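Local coordinates for protein putative mandelate racemase (Zymomonas mobilis, PDB 2OX4) that binds magnesium and is probably a lyase (dehydratase) of the mandelate racemase branch of the enolase superfamily, its substrate not being established here, at residues 167-175 / 190-199; 134-142 / 343-351. All blocks are in the same frame, centred on the assembly; numbering follows the deposited sequence.

Contact 1: residues 167-175 / 190-199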
ATOM      1  N   VAL C 167      25.780  25.255  -9.824  1.00 14.22           N
ATOM      2  CA  VAL C 167      25.688  26.515  -9.102  1.00 14.44           C
ATOM      3  C   VAL C 167      24.552  26.454  -8.072  1.00 15.97           C
ATOM      4  O   VAL C 167      23.496  25.857  -8.332  1.00 15.38           O
ATOM      5  CB  VAL C 167      25.514  27.686 -10.092  1.00 15.20           C
ATOM      6  CG1 VAL C 167      24.264  27.509 -10.962  1.00 15.33           C
ATOM      7  CG2 VAL C 167      25.540  29.023  -9.378  1.00 29.59           C
ATOM      8  N   ASP C 168      24.812  27.025  -6.898  1.00 14.89           N
ATOM      9  CA  ASP C 168      23.774  27.321  -5.906  1.00 12.35           C
ATOM     10  C   ASP C 168      23.327  28.760  -6.130  1.00 17.56           C
ATOM     11  O   ASP C 168      24.091  29.700  -5.874  1.00 18.88           O
ATOM     12  CB  ASP C 168      24.331  27.138  -4.492  1.00 14.21           C
ATOM     13  CG  ASP C 168      23.276  27.349  -3.394  1.00 12.71           C
ATOM     14  OD1 ASP C 168      22.199  27.935  -3.657  1.00 15.31           O
ATOM     15  OD2 ASP C 168      23.535  26.913  -2.255  1.00 20.23           O
ATOM     16  N   VAL C 169      22.093  28.919  -6.601  1.00 11.90           N
ATOM     17  CA  VAL C 169      21.569  30.238  -6.979  1.00 13.27           C
ATOM     18  C   VAL C 169      20.665  30.890  -5.915  1.00 17.77           C
ATOM     19  O   VAL C 169      20.250  32.041  -6.082  1.00 17.94           O
ATOM     20  CB  VAL C 169      20.872  30.227  -8.369  1.00 20.15           C
ATOM     21  CG1 VAL C 169      21.855  29.816  -9.466  1.00 13.51           C
ATOM     22  CG2 VAL C 169      19.651  29.291  -8.372  1.00 19.05           C
ATOM     23  N   LEU C 170      20.363  30.158  -4.833  1.00 16.70           N
ATOM     24  CA  LEU C 170      19.473  30.675  -3.775  1.00 12.02           C
ATOM     25  C   LEU C 170      20.204  31.130  -2.530  1.00  9.69           C
ATOM     26  O   LEU C 170      19.667  31.940  -1.765  1.00 15.44           O
ATOM     27  CB  LEU C 170      18.369  29.652  -3.407  1.00 11.94           C
ATOM     28  CG  LEU C 170      17.378  29.269  -4.513  1.00 15.12           C
ATOM     29  CD1 LEU C 170      16.505  28.060  -4.112  1.00 17.54           C
ATOM     30  CD2 LEU C 170      16.503  30.434  -4.949  1.00 20.64           C
ATOM     31  N   ALA C 171      21.426  30.631  -2.322  1.00 10.39           N
ATOM     32  CA  ALA C 171      22.105  30.767  -1.036  1.00 13.57           C
ATOM     33  C   ALA C 171      22.436  32.221  -0.685  1.00 19.29           C
ATOM     34  O   ALA C 171      22.402  32.607   0.490  1.00 19.25           O
ATOM     35  CB  ALA C 171      23.361  29.933  -1.002  1.00 18.05           C
ATOM     36  N   HIS C 172      22.774  33.012  -1.701  1.00 18.02           N
ATOM     37  CA  HIS C 172      23.286  34.366  -1.472  1.00 22.33           C
ATOM     38  C   HIS C 172      22.312  35.412  -1.964  1.00 13.07           C
ATOM     39  O   HIS C 172      21.664  35.237  -2.997  1.00 15.68           O
ATOM     40  CB  HIS C 172      24.653  34.552  -2.138  1.00 18.35           C
ATOM     41  CG  HIS C 172      25.675  33.573  -1.665  1.00 18.35           C
ATOM     42  ND1 HIS C 172      25.894  32.368  -2.293  1.00 20.59           N
ATOM     43  CD2 HIS C 172      26.516  33.603  -0.604  1.00 22.29           C
ATOM     44  CE1 HIS C 172      26.837  31.703  -1.651  1.00 20.82           C
ATOM     45  NE2 HIS C 172      27.228  32.429  -0.618  1.00 27.15           N
ATOM     46  N   ASP C 173      22.204  36.506  -1.206  1.00 21.67           N
ATOM     47  CA  ASP C 173      21.499  37.685  -1.705  1.00 18.35           C
ATOM     48  C   ASP C 173      22.297  38.381  -2.805  1.00 24.95           C
ATOM     49  O   ASP C 173      23.400  37.948  -3.141  1.00 16.46           O
ATOM     50  CB  ASP C 173      21.091  38.644  -0.564  1.00 23.30           C
ATOM     51  CG  ASP C 173      22.279  39.331   0.128  1.00 25.29           C
ATOM     52  OD1 ASP C 173      22.071  39.842   1.253  1.00 25.15           O
ATOM     53  OD2 ASP C 173      23.406  39.379  -0.421  1.00 27.02           O
ATOM     54  N   ARG C 174      21.746  39.461  -3.348  1.00 27.26           N
ATOM     55  CA  ARG C 174      22.374  40.173  -4.461  1.00 31.13           C
ATOM     56  C   ARG C 174      23.680  40.919  -4.103  1.00 24.36           C
ATOM     57  O   ARG C 174      24.404  41.359  -4.995  1.00 29.25           O
ATOM     58  CB  ARG C 174      21.364  41.105  -5.127  1.00 28.99           C
ATOM     59  CG  ARG C 174      20.343  40.410  -6.029  1.00 22.85           C
ATOM     60  CD  ARG C 174      19.719  41.428  -6.960  1.00 24.53           C
ATOM     61  NE  ARG C 174      18.713  40.897  -7.885  1.00 19.30           N
ATOM     62  CZ  ARG C 174      17.403  40.894  -7.648  1.00 22.72           C
ATOM     63  NH1 ARG C 174      16.939  41.368  -6.499  1.00 27.88           N
ATOM     64  NH2 ARG C 174      16.555  40.418  -8.555  1.00 21.61           N
ATOM     65  N   ASN C 175      23.991  41.027  -2.810  1.00 29.19           N
ATOM     66  CA  ASN C 175      25.329  41.451  -2.357  1.00 30.86           C
ATOM     67  C   ASN C 175      26.286  40.292  -2.075  1.00 32.06           C
ATOM     68  O   ASN C 175      27.407  40.506  -1.604  1.00 31.21           O
ATOM     69  CB  ASN C 175      25.246  42.343  -1.106  1.00 33.64           C
ATOM     70  CG  ASN C 175      24.274  43.496  -1.263  1.00 39.17           C
ATOM     71  OD1 ASN C 175      23.533  43.817  -0.336  1.00 52.93           O
ATOM     72  ND2 ASN C 175      24.270  44.125  -2.436  1.00 36.37           N
ATOM     73  N   GLU C 190      10.574  37.848  -4.852  1.00 20.31           N
ATOM     74  CA  GLU C 190      11.912  38.396  -5.136  1.00 25.39           C
ATOM     75  C   GLU C 190      13.022  37.345  -5.038  1.00 22.41           C
ATOM     76  O   GLU C 190      13.990  37.389  -5.798  1.00 19.60           O
ATOM     77  CB  GLU C 190      12.227  39.601  -4.239  1.00 24.09           C
ATOM     78  CG  GLU C 190      13.394  40.486  -4.724  1.00 34.02           C
ATOM     79  CD  GLU C 190      13.151  41.121  -6.093  1.00 38.18           C
ATOM     80  OE1 GLU C 190      11.987  41.422  -6.429  1.00 36.38           O
ATOM     81  OE2 GLU C 190      14.133  41.330  -6.839  1.00 42.01           O
ATOM     82  N   THR C 191      12.862  36.390  -4.121  1.00 20.34           N
ATOM     83  CA  THR C 191      13.826  35.293  -3.966  1.00 17.68           C
ATOM     84  C   THR C 191      13.810  34.370  -5.175  1.00 15.61           C
ATOM     85  O   THR C 191      14.862  33.995  -5.703  1.00 18.36           O
ATOM     86  CB  THR C 191      13.558  34.495  -2.687  1.00 17.35           C
ATOM     87  OG1 THR C 191      13.660  35.380  -1.569  1.00 24.07           O
ATOM     88  CG2 THR C 191      14.577  33.352  -2.522  1.00 19.26           C
ATOM     89  N   ILE C 192      12.608  34.012  -5.611  1.00 14.12           N
ATOM     90  CA  ILE C 192      12.434  33.285  -6.862  1.00 19.23           C
ATOM     91  C   ILE C 192      13.105  34.027  -8.027  1.00 21.16           C
ATOM     92  O   ILE C 192      13.835  33.426  -8.819  1.00 17.57           O
ATOM     93  CB  ILE C 192      10.935  33.009  -7.148  1.00 18.71           C
ATOM     94  CG1 ILE C 192      10.289  32.212  -5.997  1.00 14.10           C
ATOM     95  CG2 ILE C 192      10.747  32.313  -8.490  1.00 20.90           C
ATOM     96  CD1 ILE C 192      10.823  30.768  -5.834  1.00 19.27           C
ATOM     97  N   LYS C 193      12.889  35.341  -8.096  1.00 18.89           N
ATOM     98  CA  LYS C 193      13.473  36.165  -9.163  1.00 21.12           C
ATOM     99  C   LYS C 193      15.002  36.132  -9.149  1.00 12.33           C
ATOM    100  O   LYS C 193      15.618  35.995 -10.204  1.00 21.39           O
ATOM    101  CB  LYS C 193      12.962  37.609  -9.077  1.00 23.77           C
ATOM    102  CG  LYS C 193      13.445  38.513 -10.215  1.00 45.12           C
ATOM    103  CD  LYS C 193      12.315  39.344 -10.809  1.00 61.95           C
ATOM    104  CE  LYS C 193      12.339  40.771 -10.291  1.00 74.34           C
ATOM    105  NZ  LYS C 193      11.564  40.905  -9.027  1.00 78.67           N
ATOM    106  N   ILE C 194      15.597  36.262  -7.964  1.00 18.53           N
ATOM    107  CA  ILE C 194      17.061  36.196  -7.795  1.00 17.08           C
ATOM    108  C   ILE C 194      17.619  34.866  -8.336  1.00 27.45           C
ATOM    109  O   ILE C 194      18.596  34.851  -9.096  1.00 18.10           O
ATOM    110  CB  ILE C 194      17.472  36.406  -6.319  1.00 16.77           C
ATOM    111  CG1 ILE C 194      17.337  37.883  -5.921  1.00 22.89           C
ATOM    112  CG2 ILE C 194      18.907  35.977  -6.075  1.00 18.82           C
ATOM    113  CD1 ILE C 194      17.375  38.123  -4.418  1.00 22.04           C
ATOM    114  N   GLY C 195      16.976  33.757  -7.973  1.00 20.24           N
ATOM    115  CA  GLY C 195      17.384  32.453  -8.476  1.00 13.04           C
ATOM    116  C   GLY C 195      17.209  32.317  -9.980  1.00 14.37           C
ATOM    117  O   GLY C 195      18.126  31.879 -10.668  1.00 17.39           O
ATOM    118  N   VAL C 196      16.037  32.694 -10.483  1.00 13.57           N
ATOM    119  CA  VAL C 196      15.736  32.627 -11.912  1.00 16.74           C
ATOM    120  C   VAL C 196      16.715  33.484 -12.731  1.00 22.84           C
ATOM    121  O   VAL C 196      17.225  33.023 -13.756  1.00 21.64           O
ATOM    122  CB  VAL C 196      14.286  33.055 -12.229  1.00 18.63           C
ATOM    123  CG1 VAL C 196      14.094  33.261 -13.727  1.00 17.85           C
ATOM    124  CG2 VAL C 196      13.288  31.999 -11.735  1.00 15.59           C
ATOM    125  N   GLU C 197      16.976  34.713 -12.283  1.00 19.67           N
ATOM    126  CA  GLU C 197      17.828  35.628 -13.069  1.00 20.10           C
ATOM    127  C   GLU C 197      19.253  35.077 -13.217  1.00 24.15           C
ATOM    128  O   GLU C 197      19.885  35.274 -14.255  1.00 20.96           O
ATOM    129  CB  GLU C 197      17.839  37.063 -12.502  1.00 20.17           C
ATOM    130  CG  GLU C 197      18.643  37.235 -11.221  1.00 17.35           C
ATOM    131  CD  GLU C 197      18.647  38.662 -10.702  1.00 20.96           C
ATOM    132  OE1 GLU C 197      19.516  38.976  -9.862  1.00 26.00           O
ATOM    133  OE2 GLU C 197      17.768  39.447 -11.114  1.00 25.65           O
ATOM    134  N   ARG C 198      19.734  34.374 -12.188  1.00 16.32           N
ATOM    135  CA  ARG C 198      21.056  33.756 -12.216  1.00 13.48           C
ATOM    136  C   ARG C 198      21.102  32.566 -13.175  1.00 21.21           C
ATOM    137  O   ARG C 198      22.014  32.471 -13.998  1.00 18.49           O
ATOM    138  CB  ARG C 198      21.506  33.360 -10.810  1.00 13.08           C
ATOM    139  CG  ARG C 198      21.845  34.539  -9.925  1.00 14.72           C
ATOM    140  CD  ARG C 198      21.761  34.205  -8.457  1.00 19.98           C
ATOM    141  NE  ARG C 198      22.124  35.359  -7.636  1.00 18.55           N
ATOM    142  CZ  ARG C 198      22.205  35.355  -6.310  1.00 24.19           C
ATOM    143  NH1 ARG C 198      21.924  34.255  -5.622  1.00 14.90           N
ATOM    144  NH2 ARG C 198      22.548  36.465  -5.663  1.00 20.33           N
ATOM    145  N   VAL C 199      20.110  31.677 -13.087  1.00 17.69           N
ATOM    146  CA  VAL C 199      20.013  30.541 -14.010  1.00 15.59           C
ATOM    147  C   VAL C 199      19.870  31.013 -15.457  1.00 13.64           C
ATOM    148  O   VAL C 199      20.567  30.516 -16.357  1.00 16.49           O
ATOM    149  CB  VAL C 199      18.817  29.600 -13.653  1.00 15.01           C
ATOM    150  CG1 VAL C 199      18.628  28.532 -14.744  1.00 13.33           C
ATOM    151  CG2 VAL C 199      19.035  28.955 -12.277  1.00 13.21           C
TER

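Contact 2: residues 134-142 / 343-351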
ATOM      1  N   GLN C 134      29.177  29.834  -7.690  1.00 21.38           N
ATOM      2  CA  GLN C 134      28.832  30.964  -6.824  1.00 18.88           C
ATOM      3  C   GLN C 134      29.964  31.392  -5.869  1.00 19.54           C
ATOM      4  O   GLN C 134      29.881  32.458  -5.256  1.00 23.25           O
ATOM      5  CB  GLN C 134      27.517  30.689  -6.073  1.00 16.26           C
ATOM      6  CG  GLN C 134      27.640  29.748  -4.885  1.00 19.11           C
ATOM      7  CD  GLN C 134      27.652  28.268  -5.258  1.00 17.21           C
ATOM      8  OE1 GLN C 134      27.525  27.899  -6.427  1.00 13.13           O
ATOM      9  NE2 GLN C 134      27.802  27.410  -4.247  1.00 17.40           N
ATOM     10  N   PHE C 135      31.012  30.573  -5.751  1.00 18.50           N
ATOM     11  CA  PHE C 135      32.187  30.907  -4.933  1.00 18.96           C
ATOM     12  C   PHE C 135      33.391  31.339  -5.779  1.00 25.68           C
ATOM     13  O   PHE C 135      34.497  31.528  -5.255  1.00 26.46           O
ATOM     14  CB  PHE C 135      32.594  29.730  -4.044  1.00 25.59           C
ATOM     15  CG  PHE C 135      31.587  29.396  -2.984  1.00 34.01           C
ATOM     16  CD1 PHE C 135      31.025  30.398  -2.202  1.00 35.70           C
ATOM     17  CD2 PHE C 135      31.196  28.077  -2.770  1.00 45.53           C
ATOM     18  CE1 PHE C 135      30.091  30.090  -1.220  1.00 42.24           C
ATOM     19  CE2 PHE C 135      30.263  27.763  -1.793  1.00 47.44           C
ATOM     20  CZ  PHE C 135      29.708  28.773  -1.019  1.00 39.06           C
ATOM     21  N   GLY C 136      33.168  31.481  -7.081  1.00 23.39           N
ATOM     22  CA  GLY C 136      34.233  31.811  -8.020  1.00 33.34           C
ATOM     23  C   GLY C 136      34.894  30.588  -8.635  1.00 31.95           C
ATOM     24  O   GLY C 136      35.232  29.622  -7.934  1.00 31.15           O
ATOM     25  N   TRP C 137      35.079  30.635  -9.951  1.00 25.78           N
ATOM     26  CA  TRP C 137      35.955  29.698 -10.646  1.00 23.38           C
ATOM     27  C   TRP C 137      37.294  30.377 -10.988  1.00 31.64           C
ATOM     28  O   TRP C 137      37.535  30.716 -12.142  1.00 32.14           O
ATOM     29  CB  TRP C 137      35.253  29.188 -11.914  1.00 25.06           C
ATOM     30  CG  TRP C 137      35.877  27.932 -12.455  1.00 26.90           C
ATOM     31  CD1 TRP C 137      36.664  27.819 -13.561  1.00 23.43           C
ATOM     32  CD2 TRP C 137      35.773  26.613 -11.897  1.00 23.60           C
ATOM     33  NE1 TRP C 137      37.059  26.516 -13.729  1.00 22.95           N
ATOM     34  CE2 TRP C 137      36.529  25.753 -12.720  1.00 23.04           C
ATOM     35  CE3 TRP C 137      35.115  26.077 -10.780  1.00 27.55           C
ATOM     36  CZ2 TRP C 137      36.642  24.384 -12.469  1.00 19.50           C
ATOM     37  CZ3 TRP C 137      35.231  24.714 -10.530  1.00 28.07           C
ATOM     38  CH2 TRP C 137      35.990  23.885 -11.371  1.00 22.60           C
ATOM     39  N   GLY C 138      38.182  30.552 -10.009  1.00 37.94           N
ATOM     40  CA  GLY C 138      38.915  29.449  -9.406  1.00 44.89           C
ATOM     41  C   GLY C 138      39.661  29.719  -8.108  1.00 48.06           C
ATOM     42  O   GLY C 138      39.282  29.194  -7.062  1.00 50.47           O
ATOM     43  N   LYS C 139      40.732  30.510  -8.162  1.00 52.99           N
ATOM     44  CA  LYS C 139      41.747  30.457  -7.096  1.00 54.61           C
ATOM     45  C   LYS C 139      41.692  31.528  -5.998  1.00 51.05           C
ATOM     46  O   LYS C 139      42.428  31.446  -5.006  1.00 45.19           O
ATOM     47  CB  LYS C 139      43.160  30.266  -7.654  1.00 53.52           C
ATOM     48  CG  LYS C 139      43.931  31.531  -7.959  1.00 61.56           C
ATOM     49  CD  LYS C 139      45.394  31.194  -8.200  1.00 68.61           C
ATOM     50  CE  LYS C 139      45.575  30.382  -9.482  1.00 67.85           C
ATOM     51  NZ  LYS C 139      46.524  29.246  -9.311  1.00 59.05           N
ATOM     52  N   GLU C 140      40.814  32.512  -6.162  1.00 46.57           N
ATOM     53  CA  GLU C 140      40.271  33.230  -5.011  1.00 50.52           C
ATOM     54  C   GLU C 140      38.804  32.878  -4.764  1.00 46.46           C
ATOM     55  O   GLU C 140      37.943  33.071  -5.628  1.00 48.38           O
ATOM     56  CB  GLU C 140      40.481  34.748  -5.117  1.00 48.83           C
ATOM     57  CG  GLU C 140      40.192  35.347  -6.487  1.00 73.76           C
ATOM     58  CD  GLU C 140      39.781  36.807  -6.408  1.00 93.99           C
ATOM     59  OE1 GLU C 140      40.661  37.682  -6.561  1.00 98.89           O
ATOM     60  OE2 GLU C 140      38.578  37.080  -6.188  1.00 97.37           O
ATOM     61  N   ARG C 141      38.539  32.335  -3.581  1.00 40.46           N
ATOM     62  CA  ARG C 141      37.178  32.038  -3.154  1.00 29.90           C
ATOM     63  C   ARG C 141      36.482  33.318  -2.709  1.00 37.74           C
ATOM     64  O   ARG C 141      36.923  33.982  -1.759  1.00 35.84           O
ATOM     65  CB  ARG C 141      37.201  31.018  -2.016  1.00 42.65           C
ATOM     66  CG  ARG C 141      35.841  30.498  -1.599  1.00 35.29           C
ATOM     67  CD  ARG C 141      36.025  29.375  -0.604  1.00 39.64           C
ATOM     68  NE  ARG C 141      34.779  29.007   0.057  1.00 39.46           N
ATOM     69  CZ  ARG C 141      34.167  27.836  -0.094  1.00 53.24           C
ATOM     70  NH1 ARG C 141      34.683  26.905  -0.895  1.00 37.81           N
ATOM     71  NH2 ARG C 141      33.036  27.599   0.560  1.00 40.86           N
ATOM     72  N   LYS C 142      35.405  33.667  -3.412  1.00 28.95           N
ATOM     73  CA  LYS C 142      34.621  34.859  -3.104  1.00 33.00           C
ATOM     74  C   LYS C 142      33.196  34.673  -3.587  1.00 26.47           C
ATOM     75  O   LYS C 142      32.965  34.365  -4.759  1.00 25.31           O
ATOM     76  CB  LYS C 142      35.229  36.103  -3.757  1.00 33.41           C
ATOM     77  CG  LYS C 142      34.851  37.397  -3.044  1.00 45.97           C
ATOM     78  CD  LYS C 142      35.220  38.619  -3.866  1.00 61.40           C
ATOM     79  CE  LYS C 142      34.678  39.893  -3.232  1.00 67.79           C
ATOM     80  NZ  LYS C 142      34.775  41.051  -4.165  1.00 70.23           N
ATOM     81  N   HIS C 343      34.003  18.435 -10.068  1.00 15.14           N
ATOM     82  CA  HIS C 343      35.311  19.022  -9.786  1.00 14.86           C
ATOM     83  C   HIS C 343      35.151  20.344  -9.051  1.00 16.78           C
ATOM     84  O   HIS C 343      34.698  21.337  -9.630  1.00 14.69           O
ATOM     85  CB  HIS C 343      36.156  19.172 -11.059  1.00 11.59           C
ATOM     86  CG  HIS C 343      37.569  19.584 -10.787  1.00 15.81           C
ATOM     87  ND1 HIS C 343      38.409  18.863  -9.961  1.00 22.57           N
ATOM     88  CD2 HIS C 343      38.287  20.652 -11.215  1.00 18.47           C
ATOM     89  CE1 HIS C 343      39.586  19.465  -9.899  1.00 23.01           C
ATOM     90  NE2 HIS C 343      39.533  20.559 -10.638  1.00 13.17           N
ATOM     91  N   HIS C 344      35.493  20.321  -7.759  1.00 21.52           N
ATOM     92  CA  HIS C 344      35.125  21.386  -6.834  1.00 23.84           C
ATOM     93  C   HIS C 344      36.115  22.523  -6.955  1.00 25.69           C
ATOM     94  O   HIS C 344      37.324  22.299  -7.131  1.00 29.23           O
ATOM     95  CB  HIS C 344      35.088  20.870  -5.394  1.00 23.06           C
ATOM     96  CG  HIS C 344      34.258  21.709  -4.471  1.00 32.48           C
ATOM     97  ND1 HIS C 344      34.624  22.982  -4.087  1.00 35.62           N
ATOM     98  CD2 HIS C 344      33.089  21.447  -3.837  1.00 26.97           C
ATOM     99  CE1 HIS C 344      33.715  23.472  -3.262  1.00 41.61           C
ATOM    100  NE2 HIS C 344      32.773  22.560  -3.093  1.00 45.53           N
ATOM    101  N   GLN C 345      35.589  23.743  -6.860  1.00 27.07           N
ATOM    102  CA  GLN C 345      36.405  24.958  -6.925  1.00 28.85           C
ATOM    103  C   GLN C 345      37.505  25.040  -5.854  1.00 26.67           C
ATOM    104  O   GLN C 345      38.562  25.634  -6.089  1.00 24.40           O
ATOM    105  CB  GLN C 345      35.524  26.220  -6.949  1.00 30.89           C
ATOM    106  CG  GLN C 345      34.769  26.544  -5.649  1.00 31.41           C
ATOM    107  CD  GLN C 345      35.618  27.322  -4.647  1.00 39.59           C
ATOM    108  OE1 GLN C 345      35.818  26.880  -3.516  1.00 40.01           O
ATOM    109  NE2 GLN C 345      36.132  28.479  -5.065  1.00 25.65           N
ATOM    110  N   LYS C 346      37.268  24.430  -4.690  1.00 24.47           N
ATOM    111  CA  LYS C 346      38.248  24.461  -3.599  1.00 23.90           C
ATOM    112  C   LYS C 346      39.609  23.867  -4.003  1.00 27.82           C
ATOM    113  O   LYS C 346      40.642  24.304  -3.512  1.00 25.18           O
ATOM    114  CB  LYS C 346      37.691  23.793  -2.332  1.00 26.00           C
ATOM    115  CG  LYS C 346      37.866  22.278  -2.286  1.00 28.51           C
ATOM    116  CD  LYS C 346      36.608  21.575  -1.861  1.00 45.47           C
ATOM    117  CE  LYS C 346      36.542  21.448  -0.378  1.00 40.95           C
ATOM    118  NZ  LYS C 346      35.131  21.514   0.114  1.00 35.87           N
ATOM    119  N   THR C 347      39.605  22.911  -4.933  1.00 25.21           N
ATOM    120  CA  THR C 347      40.839  22.237  -5.369  1.00 28.77           C
ATOM    121  C   THR C 347      41.743  23.180  -6.157  1.00 29.01           C
ATOM    122  O   THR C 347      42.921  22.882  -6.387  1.00 25.12           O
ATOM    123  CB  THR C 347      40.550  20.985  -6.244  1.00 28.63           C
ATOM    124  OG1 THR C 347      40.088  21.396  -7.535  1.00 29.45           O
ATOM    125  CG2 THR C 347      39.500  20.093  -5.595  1.00 30.90           C
ATOM    126  N   LEU C 348      41.176  24.310  -6.570  1.00 27.80           N
ATOM    127  CA  LEU C 348      41.917  25.352  -7.276  1.00 32.22           C
ATOM    128  C   LEU C 348      42.684  26.315  -6.352  1.00 36.33           C
ATOM    129  O   LEU C 348      43.482  27.130  -6.822  1.00 35.43           O
ATOM    130  CB  LEU C 348      40.984  26.116  -8.231  1.00 33.41           C
ATOM    131  CG  LEU C 348      40.055  25.247  -9.102  1.00 41.38           C
ATOM    132  CD1 LEU C 348      38.885  26.036  -9.663  1.00 34.83           C
ATOM    133  CD2 LEU C 348      40.803  24.511 -10.214  1.00 29.61           C
ATOM    134  N   LEU C 349      42.456  26.211  -5.045  1.00 26.73           N
ATOM    135  CA  LEU C 349      43.099  27.103  -4.075  1.00 28.00           C
ATOM    136  C   LEU C 349      44.426  26.503  -3.596  1.00 29.43           C
ATOM    137  O   LEU C 349      44.529  25.283  -3.439  1.00 35.19           O
ATOM    138  CB  LEU C 349      42.167  27.373  -2.886  1.00 22.63           C
ATOM    139  CG  LEU C 349      40.664  27.575  -3.135  1.00 28.87           C
ATOM    140  CD1 LEU C 349      39.901  27.514  -1.822  1.00 33.25           C
ATOM    141  CD2 LEU C 349      40.372  28.888  -3.863  1.00 31.42           C
ATOM    142  N   PRO C 350      45.453  27.354  -3.374  1.00 26.73           N
ATOM    143  CA  PRO C 350      46.767  26.916  -2.852  1.00 25.88           C
ATOM    144  C   PRO C 350      46.746  26.201  -1.481  1.00 23.97           C
ATOM    145  O   PRO C 350      47.628  25.384  -1.202  1.00 23.83           O
ATOM    146  CB  PRO C 350      47.552  28.226  -2.743  1.00 31.01           C
ATOM    147  CG  PRO C 350      46.891  29.151  -3.726  1.00 29.83           C
ATOM    148  CD  PRO C 350      45.433  28.805  -3.648  1.00 33.14           C
ATOM    149  N   GLU C 351      45.764  26.513  -0.633  1.00 24.17           N
ATOM    150  CA  GLU C 351      45.634  25.838   0.673  1.00 22.96           C
ATOM    151  C   GLU C 351      45.302  24.349   0.522  1.00 24.50           C
ATOM    152  O   GLU C 351      45.612  23.537   1.401  1.00 19.74           O
ATOM    153  CB  GLU C 351      44.562  26.508   1.526  1.00 20.24           C
ATOM    154  CG  GLU C 351      43.162  26.565   0.891  1.00 19.72           C
ATOM    155  CD  GLU C 351      42.349  27.698   1.457  1.00 40.60           C
ATOM    156  OE1 GLU C 351      41.145  27.502   1.729  1.00 30.98           O
ATOM    157  OE2 GLU C 351      42.932  28.785   1.652  1.00 25.41           O
TER

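Contact 1: residues 167-175 / 190-199
Val169 lies against the helix where the chain leaves strand 164-167: its CG1 rests on CB of Arg198, 3.8 Å away, and its CG2 meets CG2 of Val199 at 4.0 Å, the two valines crossing at about a right angle. Leu170 starts away from the helix, but its CD2 comes to rest near CA of Gly195 and the carbonyl O of Thr191, so that a CB at position 195 would clash with it. The N-H of Leu170, and that of Ala171, go to OD1 of Asp168, an Asx turn. This is the loop between strand 164-167 and helix 189-206 of the C-terminal TIM-barrel-like domain, folded against that helix. Arg198 binds the loop through its backbone: NH1 donates to Val169 O and His172 O, both at 2.8 Å, while NH2 adds weak bonds to His172 O and Asp173 O. CG2 of Ile194 lies over the centre of this guanidinium, and Gly145 O takes a further bond from NH2. Arg174, extended from CG to NE, forms salt bridges with two glutamates, a network that Lys193 joins through Glu190. It grips Glu197 side-on, NE to OE1 at 2.9 Å and NH2 to OE2 at 3.0 Å, the latter nearly straight (174°). End-on, Arg174 NH1 meets the anti lone pair of Glu190 OE2 at 2.8 Å, and NH2 shares that oxygen. A methionine in its place would probably leave both carboxylates without this mate, Glu190 keeping its bridge to Lys193. Over the Arg174 guanidinium centre sits CG1 of Ile194, 3.5 Å from CZ.

Contact 2: residues 134-142 / 343-351
Trp137, Gly138 and Arg141 meet Gln345, Leu348 and Leu349 in a contact between the loop after strand 126-131 and the end of strand 341-344 with the 3-10 turn after it, apolar on one flank and polar on the other. The two strands are parallel neighbours in the barrel sheet, and the His344 side chain lies about 7 Å from the bound magnesium ion, so the contact joins chain ends beside the metal site. CD1 of Leu348 stands 3.7 Å from the centroid of the six-membered ring of Trp137, only 3° off the ring normal, a CH-pi contact made squarely over the face. Swung anti to the backbone N (chi1 -162°), the indole also brings CH2 to within 3.3 Å of His343 O, which lies at the ring edge. The same Leu348 methyl presses tightly on the CA of Gly138, at 3.4 Å, where even a CB would be crowded. Gln345 carries the polar flank. Its NE2 donates to Gly136 O over 3.2 Å, an almost straight bond (171°) lying in both the carbonyl and the amide planes. OE1 of the same amide receives a weak bond from Arg141 NH1 at 2.9 Å, so its flip is probably disfavoured. The Arg141 guanidinium lies against a face of the Phe135 ring. Leu349 places CD2 3.4 Å from Gly138 O, a buried carbonyl for which the model holds no hydrogen-bond partner. Around this contact, Glu160 binds the indole NE1, Glu153 of helix 147-159 binds the Trp137 backbone N, and backbone bonds from His343 and Gln345 to strand 126-131 seat the second segment beside it.

In each contact one segment is a loop following a barrel strand; its mate is helix 189-206 in contact 1 and the end of strand 341-344 with its 3-10 turn in contact 2. Both mix buried with exposed residues, but the centre of contact 1 lies about 24 Å from the centre of the chain, and that of contact 2 about 15 Å. Contact 1 is local, whereas contact 2 joins segments some 200 residues apart and encloses it along the chain. Arginines bound to carboxylates and backbone carbonyls stand out in the first, over an apolar base; an indole face and one amide mark the second. They touch where Gln134 OE1 probably accepts from Asp168 N, at 2.9 Å, and where His172 packs on Phe135.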